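Local coordinates for protein IclR family transcriptional regulator (Brucella abortus, PDB 5WHM) that represses transcription as an IclR-type regulator, probably binding DNA through a helix-turn-helix domain and sensing small molecules through a C-terminal domain, at residues Gln46-Ala49 with His50-Leu54; Arg73-Ala76 with Leu77-Leu80; Cys206-Ile209 with Gly210-His213. One frame throughout, in Å; residues are numbered along the deposited sequence.

Contact 1 of 3, residues Gln46-Ala49 with His50-Leu54; sequences QEIA and HKTGL
A49 meets the turn that ends its own helix, touching G53 and L54. Its methyl CB lies 3.3 Å from L54 O, where the chain has folded back past the helix end. Its carbonyl faces the same turn: A49 O accepts a weak, bent bond from G53 N at 2.8 Å. G53 is the first residue to leave the helix, with the positive phi that glycine adopts easily.

H50 belongs to the regular part of the helix. H50 N donates to Q46 O at 3.0 Å, and H50 CB rests beside that same oxygen. With CG anti to the backbone N (chi1 176°), the imidazole leads away from the preceding turn.

I48 turns its side chain off to the other side, toward V59 and T63 of helix 56-69 and V32 of helix 24-33. Its carbonyl works inside the contact. T52 N reaches I48 O at 3.0 Å, and T52 OG1 reaches it at 2.7 Å from the opposite face of the carbonyl plane. Two donors therefore grip one oxygen. The hydroxyl is placed for this by a chi1 of 59°, between the backbone N and the carbonyl carbon. T52 OG1 also accepts from L54 N at 3.2 Å, with an N-H...O angle of 166°. This is an ST turn, and it ties the last helical turn to the residues after it.

The L54 side chain packs on V59 of helix 56-69 and R28 of helix 24-33. Helix 45-52, the glycine turn and helix 56-69 together form the helix-turn-helix of the IclR family, whose second helix probably reads the DNA.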
ATOM      1  N   GLN C  46     -16.962  17.567  -6.619  1.00 39.55           N
ATOM      2  CA  GLN C  46     -16.966  18.890  -5.995  1.00 46.46           C
ATOM      3  C   GLN C  46     -16.121  18.929  -4.723  1.00 45.06           C
ATOM      4  O   GLN C  46     -15.434  19.924  -4.463  1.00 40.10           O
ATOM      5  CB  GLN C  46     -18.394  19.348  -5.697  1.00 52.81           C
ATOM      6  CG  GLN C  46     -18.468  20.810  -5.202  1.00 60.96           C
ATOM      7  CD  GLN C  46     -18.054  21.832  -6.283  1.00 67.03           C
ATOM      8  OE1 GLN C  46     -18.852  22.188  -7.164  1.00 69.56           O
ATOM      9  NE2 GLN C  46     -16.808  22.314  -6.207  1.00 65.78           N
ATOM     10  N   GLU C  47     -16.180  17.879  -3.897  1.00 42.08           N
ATOM     11  CA  GLU C  47     -15.285  17.806  -2.741  1.00 41.19           C
ATOM     12  C   GLU C  47     -13.831  17.809  -3.183  1.00 37.91           C
ATOM     13  O   GLU C  47     -12.978  18.433  -2.542  1.00 38.67           O
ATOM     14  CB  GLU C  47     -15.561  16.544  -1.915  1.00 47.16           C
ATOM     15  CG  GLU C  47     -16.868  16.541  -1.138  1.00 52.39           C
ATOM     16  CD  GLU C  47     -17.275  15.130  -0.709  1.00 52.87           C
ATOM     17  OE1 GLU C  47     -17.114  14.795   0.494  1.00 53.85           O
ATOM     18  OE2 GLU C  47     -17.757  14.355  -1.580  1.00 48.31           O
ATOM     19  N   ILE C  48     -13.523  17.105  -4.273  1.00 32.33           N
ATOM     20  CA  ILE C  48     -12.141  17.031  -4.734  1.00 29.95           C
ATOM     21  C   ILE C  48     -11.691  18.382  -5.287  1.00 33.25           C
ATOM     22  O   ILE C  48     -10.547  18.796  -5.067  1.00 29.59           O
ATOM     23  CB  ILE C  48     -11.972  15.885  -5.748  1.00 27.90           C
ATOM     24  CG1 ILE C  48     -12.198  14.534  -5.042  1.00 26.27           C
ATOM     25  CG2 ILE C  48     -10.582  15.918  -6.390  1.00 24.74           C
ATOM     26  CD1 ILE C  48     -12.364  13.370  -5.995  1.00 25.40           C
ATOM     27  N   ALA C  49     -12.579  19.102  -5.985  1.00 32.15           N
ATOM     28  CA  ALA C  49     -12.237  20.447  -6.451  1.00 33.14           C
ATOM     29  C   ALA C  49     -11.975  21.375  -5.275  1.00 38.72           C
ATOM     30  O   ALA C  49     -11.063  22.214  -5.322  1.00 38.86           O
ATOM     31  CB  ALA C  49     -13.362  21.039  -7.313  1.00 31.73           C
ATOM     32  N   HIS C  50     -12.795  21.274  -4.227  1.00 37.34           N
ATOM     33  CA  HIS C  50     -12.594  22.150  -3.077  1.00 40.43           C
ATOM     34  C   HIS C  50     -11.264  21.841  -2.400  1.00 41.35           C
ATOM     35  O   HIS C  50     -10.503  22.755  -2.075  1.00 43.75           O
ATOM     36  CB  HIS C  50     -13.753  22.026  -2.093  1.00 45.67           C
ATOM     37  CG  HIS C  50     -13.562  22.841  -0.848  1.00 60.05           C
ATOM     38  ND1 HIS C  50     -12.848  22.386   0.243  1.00 62.57           N
ATOM     39  CD2 HIS C  50     -13.958  24.099  -0.536  1.00 64.50           C
ATOM     40  CE1 HIS C  50     -12.827  23.322   1.177  1.00 64.29           C
ATOM     41  NE2 HIS C  50     -13.496  24.369   0.730  1.00 66.92           N
ATOM     42  N   LYS C  51     -10.952  20.548  -2.207  1.00 38.07           N
ATOM     43  CA  LYS C  51      -9.717  20.162  -1.522  1.00 37.16           C
ATOM     44  C   LYS C  51      -8.472  20.547  -2.314  1.00 41.12           C
ATOM     45  O   LYS C  51      -7.443  20.905  -1.730  1.00 40.36           O
ATOM     46  CB  LYS C  51      -9.689  18.649  -1.279  1.00 31.84           C
ATOM     47  CG  LYS C  51     -10.618  18.142  -0.190  1.00 34.79           C
ATOM     48  CD  LYS C  51     -10.459  16.589  -0.106  1.00 34.33           C
ATOM     49  CE  LYS C  51     -11.385  15.968   0.925  1.00 37.59           C
ATOM     50  NZ  LYS C  51     -11.173  16.598   2.223  1.00 40.57           N
ATOM     51  N   THR C  52      -8.512  20.388  -3.632  1.00 35.49           N
ATOM     52  CA  THR C  52      -7.326  20.599  -4.449  1.00 35.75           C
ATOM     53  C   THR C  52      -7.205  22.019  -4.974  1.00 36.08           C
ATOM     54  O   THR C  52      -6.111  22.407  -5.388  1.00 39.17           O
ATOM     55  CB  THR C  52      -7.323  19.665  -5.655  1.00 34.02           C
ATOM     56  OG1 THR C  52      -8.504  19.908  -6.447  1.00 30.69           O
ATOM     57  CG2 THR C  52      -7.204  18.153  -5.218  1.00 29.22           C
ATOM     58  N   GLY C  53      -8.296  22.784  -5.000  1.00 34.99           N
ATOM     59  CA  GLY C  53      -8.310  24.074  -5.667  1.00 39.21           C
ATOM     60  C   GLY C  53      -8.465  24.010  -7.181  1.00 39.54           C
ATOM     61  O   GLY C  53      -8.573  25.059  -7.815  1.00 40.06           O
ATOM     62  N   LEU C  54      -8.498  22.818  -7.783  1.00 36.94           N
ATOM     63  CA  LEU C  54      -8.625  22.711  -9.236  1.00 36.62           C
ATOM     64  C   LEU C  54     -10.071  22.952  -9.676  1.00 38.32           C
ATOM     65  O   LEU C  54     -11.019  22.599  -8.962  1.00 33.71           O
ATOM     66  CB  LEU C  54      -8.181  21.324  -9.713  1.00 33.32           C
ATOM     67  CG  LEU C  54      -6.711  20.962  -9.470  1.00 35.20           C
ATOM     68  CD1 LEU C  54      -6.452  19.451  -9.622  1.00 31.51           C
ATOM     69  CD2 LEU C  54      -5.808  21.801 -10.395  1.00 34.90           C
TER

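Contact 2 of 3, residues Arg73-Ala76 with Leu77-Leu80; sequences RQDA and LSGL
D75 folds its carboxylate back over the turn and takes two backbone N-H groups with one oxygen. S78 N donates to D75 OD1 at 2.9 Å in a nearly straight bond of 168°, coming from above the carboxylate plane. L77 N is nearer to D75 OD1, at 2.7 Å, but its bond is bent and weak. CG anti to the backbone N (chi1 180°) brings the carboxylate over these two groups. D75 O also accepts from G79 N at 2.8 Å. Together these bonds fit an Asx motif.

S78 packs against the same aspartate, with S78 OG 3.3 Å from D75 CB. That hydroxyl also accepts from L80 N at 3.1 Å, an ST turn beginning at S78. G79, between S78 and L80, has positive phi, which glycine takes readily.

The turn is the tip of a beta-hairpin of strands 72-74 and 81-83, consistent with the wing of a winged helix-turn-helix. Where the hairpin closes, D75 N donates to L80 O at 2.8 Å, and Q74 CA adds a CH...O contact to the same oxygen. The extended Q74 side chain reaches across: Q74 NE2 donates to G79 O at 3.2 Å. G79 O lies in the Q74 amide plane, but the donor is tilted from the G79 carbonyl plane.

R73 forms a salt bridge with D84 and a hydrogen bond with Q82. Its side chain also packs on Y228 of the second subunit.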
ATOM      1  N   ARG C  73     -12.835   3.712  -8.197  1.00 22.02           N
ATOM      2  CA  ARG C  73     -14.085   3.123  -8.637  1.00 23.76           C
ATOM      3  C   ARG C  73     -15.181   4.139  -8.385  1.00 27.42           C
ATOM      4  O   ARG C  73     -15.023   5.039  -7.560  1.00 29.66           O
ATOM      5  CB  ARG C  73     -14.386   1.783  -7.943  1.00 29.37           C
ATOM      6  CG  ARG C  73     -14.354   1.822  -6.418  1.00 31.90           C
ATOM      7  CD  ARG C  73     -14.680   0.424  -5.867  1.00 37.80           C
ATOM      8  NE  ARG C  73     -14.720   0.419  -4.412  1.00 40.89           N
ATOM      9  CZ  ARG C  73     -13.752  -0.061  -3.627  1.00 51.39           C
ATOM     10  NH1 ARG C  73     -12.662  -0.616  -4.153  1.00 55.86           N
ATOM     11  NH2 ARG C  73     -13.882  -0.002  -2.307  1.00 48.64           N
ATOM     12  N   GLN C  74     -16.263   4.051  -9.149  1.00 23.45           N
ATOM     13  CA  GLN C  74     -17.349   5.019  -9.041  1.00 27.19           C
ATOM     14  C   GLN C  74     -18.639   4.273  -8.737  1.00 35.23           C
ATOM     15  O   GLN C  74     -18.964   3.290  -9.417  1.00 36.07           O
ATOM     16  CB  GLN C  74     -17.503   5.840 -10.333  1.00 28.67           C
ATOM     17  CG  GLN C  74     -18.406   7.068 -10.193  1.00 33.85           C
ATOM     18  CD  GLN C  74     -18.517   7.869 -11.502  1.00 39.34           C
ATOM     19  OE1 GLN C  74     -18.162   7.368 -12.571  1.00 45.92           O
ATOM     20  NE2 GLN C  74     -18.998   9.117 -11.416  1.00 34.24           N
ATOM     21  N   ASP C  75     -19.393   4.748  -7.751  1.00 35.38           N
ATOM     22  CA  ASP C  75     -20.697   4.154  -7.486  1.00 40.64           C
ATOM     23  C   ASP C  75     -21.679   4.597  -8.568  1.00 45.95           C
ATOM     24  O   ASP C  75     -21.810   5.799  -8.841  1.00 40.59           O
ATOM     25  CB  ASP C  75     -21.209   4.546  -6.101  1.00 45.21           C
ATOM     26  CG  ASP C  75     -22.582   3.943  -5.793  1.00 58.97           C
ATOM     27  OD1 ASP C  75     -23.581   4.301  -6.466  1.00 63.17           O
ATOM     28  OD2 ASP C  75     -22.656   3.085  -4.889  1.00 62.73           O
ATOM     29  N   ALA C  76     -22.386   3.622  -9.165  1.00 52.46           N
ATOM     30  CA  ALA C  76     -23.228   3.894 -10.334  1.00 57.93           C
ATOM     31  C   ALA C  76     -24.427   4.771  -9.979  1.00 58.86           C
ATOM     32  O   ALA C  76     -24.833   5.626 -10.775  1.00 57.05           O
ATOM     33  CB  ALA C  76     -23.700   2.582 -10.974  1.00 59.43           C
ATOM     34  N   LEU C  77     -25.001   4.584  -8.791  1.00 62.50           N
ATOM     35  CA  LEU C  77     -26.128   5.418  -8.381  1.00 67.58           C
ATOM     36  C   LEU C  77     -25.674   6.811  -7.946  1.00 64.30           C
ATOM     37  O   LEU C  77     -26.152   7.824  -8.471  1.00 65.34           O
ATOM     38  CB  LEU C  77     -26.911   4.723  -7.261  1.00 75.31           C
ATOM     39  CG  LEU C  77     -27.975   3.713  -7.726  1.00 82.12           C
ATOM     40  CD1 LEU C  77     -28.798   4.280  -8.893  1.00 84.10           C
ATOM     41  CD2 LEU C  77     -27.368   2.358  -8.094  1.00 82.28           C
ATOM     42  N   SER C  78     -24.720   6.881  -7.011  1.00 59.43           N
ATOM     43  CA  SER C  78     -24.352   8.146  -6.380  1.00 52.26           C
ATOM     44  C   SER C  78     -23.324   8.962  -7.169  1.00 47.19           C
ATOM     45  O   SER C  78     -23.223  10.174  -6.961  1.00 44.69           O
ATOM     46  CB  SER C  78     -23.808   7.877  -4.984  1.00 48.72           C
ATOM     47  OG  SER C  78     -22.458   7.434  -5.072  1.00 48.68           O
ATOM     48  N   GLY C  79     -22.547   8.341  -8.047  1.00 46.09           N
ATOM     49  CA  GLY C  79     -21.483   9.063  -8.710  1.00 43.58           C
ATOM     50  C   GLY C  79     -20.246   9.318  -7.865  1.00 38.85           C
ATOM     51  O   GLY C  79     -19.287   9.925  -8.369  1.00 37.18           O
ATOM     52  N   LEU C  80     -20.219   8.864  -6.611  1.00 35.74           N
ATOM     53  CA  LEU C  80     -19.066   9.097  -5.735  1.00 31.36           C
ATOM     54  C   LEU C  80     -17.943   8.104  -6.016  1.00 30.10           C
ATOM     55  O   LEU C  80     -18.178   6.982  -6.484  1.00 34.36           O
ATOM     56  CB  LEU C  80     -19.508   9.004  -4.268  1.00 32.85           C
ATOM     57  CG  LEU C  80     -20.581  10.051  -3.953  1.00 38.35           C
ATOM     58  CD1 LEU C  80     -21.100   9.964  -2.515  1.00 40.00           C
ATOM     59  CD2 LEU C  80     -20.059  11.473  -4.264  1.00 36.44           C
TER

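Contact 3 of 3, residues Cys206-Ile209 with Gly210-His213; sequences CLSI and GEWH
W212, whose CB lies 4.2 Å from S208 OG, has the imidazole of its neighbour H213 over one face of the indole. H213 CG stands above the centre of that ring. W212 CZ2 meets a face of the imidazole, offset toward its rim. L151 and P152 of strand 150-152 also touch the indole.

A third flat group is the carboxylate of E211. E211 OE1 accepts from I209 N at 3.2 Å through its anti lone pair. The E211 side chain is extended beyond CG, and E211 CG passes 3.5 Å from I209 O. E211 OE2 has a salt bridge to R160, which probably favours the charged form of the acid. R160 also donates to L207 O.

Strand 206-209 is outermost within this chain in the six-stranded antiparallel sheet of the IclR C-terminal domain, which is related to GAF domains. The turn after it leads back toward strand 216-225. G210 takes positive phi here, and G210 N makes a weak bond of 3.2 Å to S208 O.

S208 OG, anti to the backbone N (chi1 179°), faces the loop and receives a weak bond from E211 N at 3.4 Å. Its stronger partner is G155 O, in the loop between strand 150-152 and helix 157-165. A bound acetic acid, probably from the crystallisation liquor, lies about 4 Å from the S208 side chain, consistent with a small-molecule pocket.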
ATOM      1  N   CYS C 206      13.970  12.016  20.897  1.00 30.40           N
ATOM      2  CA  CYS C 206      12.842  12.927  21.050  1.00 33.70           C
ATOM      3  C   CYS C 206      11.710  12.201  21.756  1.00 36.59           C
ATOM      4  O   CYS C 206      11.437  11.042  21.454  1.00 33.63           O
ATOM      5  CB  CYS C 206      12.323  13.444  19.679  1.00 33.07           C
ATOM      6  SG  CYS C 206      13.436  14.664  18.931  1.00 37.31           S
ATOM      7  N   LEU C 207      11.019  12.900  22.650  1.00 36.53           N
ATOM      8  CA  LEU C 207       9.840  12.380  23.329  1.00 33.73           C
ATOM      9  C   LEU C 207       8.565  13.007  22.784  1.00 35.73           C
ATOM     10  O   LEU C 207       8.555  14.131  22.262  1.00 35.40           O
ATOM     11  CB  LEU C 207       9.889  12.670  24.837  1.00 36.33           C
ATOM     12  CG  LEU C 207      11.130  12.219  25.595  1.00 38.05           C
ATOM     13  CD1 LEU C 207      11.217  12.782  27.046  1.00 37.21           C
ATOM     14  CD2 LEU C 207      11.109  10.703  25.608  1.00 38.34           C
ATOM     15  N   SER C 208       7.468  12.275  22.968  1.00 36.87           N
ATOM     16  CA  SER C 208       6.126  12.856  22.924  1.00 37.99           C
ATOM     17  C   SER C 208       5.369  12.303  24.122  1.00 40.60           C
ATOM     18  O   SER C 208       4.841  11.191  24.061  1.00 39.03           O
ATOM     19  CB  SER C 208       5.398  12.536  21.627  1.00 38.64           C
ATOM     20  OG  SER C 208       4.106  13.124  21.687  1.00 43.25           O
ATOM     21  N   ILE C 209       5.348  13.061  25.218  1.00 39.42           N
ATOM     22  CA  ILE C 209       4.645  12.657  26.439  1.00 42.73           C
ATOM     23  C   ILE C 209       3.215  13.184  26.331  1.00 45.14           C
ATOM     24  O   ILE C 209       2.896  14.300  26.772  1.00 46.30           O
ATOM     25  CB  ILE C 209       5.350  13.161  27.696  1.00 42.74           C
ATOM     26  CG1 ILE C 209       6.806  12.697  27.713  1.00 39.47           C
ATOM     27  CG2 ILE C 209       4.601  12.705  28.950  1.00 44.87           C
ATOM     28  CD1 ILE C 209       6.957  11.192  27.570  1.00 40.39           C
ATOM     29  N   GLY C 210       2.342  12.363  25.747  1.00 48.24           N
ATOM     30  CA  GLY C 210       0.941  12.718  25.559  1.00 50.54           C
ATOM     31  C   GLY C 210       0.691  13.875  24.614  1.00 49.48           C
ATOM     32  O   GLY C 210      -0.377  14.493  24.675  1.00 52.43           O
ATOM     33  N   GLU C 211       1.638  14.189  23.737  1.00 47.06           N
ATOM     34  CA  GLU C 211       1.509  15.355  22.872  1.00 50.01           C
ATOM     35  C   GLU C 211       1.018  14.998  21.470  1.00 51.82           C
ATOM     36  O   GLU C 211       0.861  15.889  20.626  1.00 52.80           O
ATOM     37  CB  GLU C 211       2.843  16.100  22.812  1.00 49.31           C
ATOM     38  CG  GLU C 211       3.250  16.666  24.172  1.00 56.10           C
ATOM     39  CD  GLU C 211       4.719  17.052  24.237  1.00 57.27           C
ATOM     40  OE1 GLU C 211       5.576  16.181  24.581  1.00 56.79           O
ATOM     41  OE2 GLU C 211       4.999  18.225  23.927  1.00 57.22           O
ATOM     42  N   TRP C 212       0.770  13.719  21.206  1.00 50.15           N
ATOM     43  CA  TRP C 212       0.017  13.303  20.037  1.00 50.46           C
ATOM     44  C   TRP C 212      -1.379  12.849  20.444  1.00 52.99           C
ATOM     45  O   TRP C 212      -2.366  13.461  20.030  1.00 53.86           O
ATOM     46  CB  TRP C 212       0.755  12.196  19.273  1.00 49.27           C
ATOM     47  CG  TRP C 212      -0.159  11.508  18.268  1.00 48.67           C
ATOM     48  CD1 TRP C 212      -0.787  12.077  17.193  1.00 47.50           C
ATOM     49  CD2 TRP C 212      -0.566  10.141  18.292  1.00 48.09           C
ATOM     50  NE1 TRP C 212      -1.545  11.139  16.538  1.00 49.83           N
ATOM     51  CE2 TRP C 212      -1.436   9.944  17.199  1.00 52.13           C
ATOM     52  CE3 TRP C 212      -0.275   9.057  19.134  1.00 46.79           C
ATOM     53  CZ2 TRP C 212      -2.006   8.705  16.917  1.00 53.66           C
ATOM     54  CZ3 TRP C 212      -0.841   7.834  18.853  1.00 52.18           C
ATOM     55  CH2 TRP C 212      -1.699   7.664  17.753  1.00 52.97           C
ATOM     56  N   HIS C 213      -1.477  11.804  21.268  1.00 56.36           N
ATOM     57  CA  HIS C 213      -2.703  11.402  21.950  1.00 59.93           C
ATOM     58  C   HIS C 213      -2.462  11.466  23.451  1.00 61.48           C
ATOM     59  O   HIS C 213      -1.392  11.072  23.927  1.00 55.65           O
ATOM     60  CB  HIS C 213      -3.137   9.986  21.564  1.00 65.90           C
ATOM     61  CG  HIS C 213      -3.903   9.906  20.278  1.00 73.50           C
ATOM     62  ND1 HIS C 213      -4.335   8.707  19.746  1.00 76.19           N
ATOM     63  CD2 HIS C 213      -4.316  10.868  19.419  1.00 76.72           C
ATOM     64  CE1 HIS C 213      -4.978   8.935  18.613  1.00 76.65           C
ATOM     65  NE2 HIS C 213      -4.982  10.238  18.393  1.00 77.03           N
TER

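Contact 1 and contact 2 belong to the N-terminal region, probably the DNA-binding part, their centres about 17 Å apart. Contact 3 lies in the C-terminal domain, its centre about 33 and 40 Å from the other two. Contact 2 is wholly a surface contact; contacts 1 and 3 are partly buried. Each joins the end of one element to the turn that follows: a helix in contact 1, a strand in contacts 2 and 3. Contacts 1 and 2 share a hydroxyl in an ST turn, but otherwise the chemistry differs. In contact 2 an aspartate oxygen accepts from backbone N-H groups of the exposed tip, one bond weak, whereas contact 3's glutamate also has a charged arginine partner.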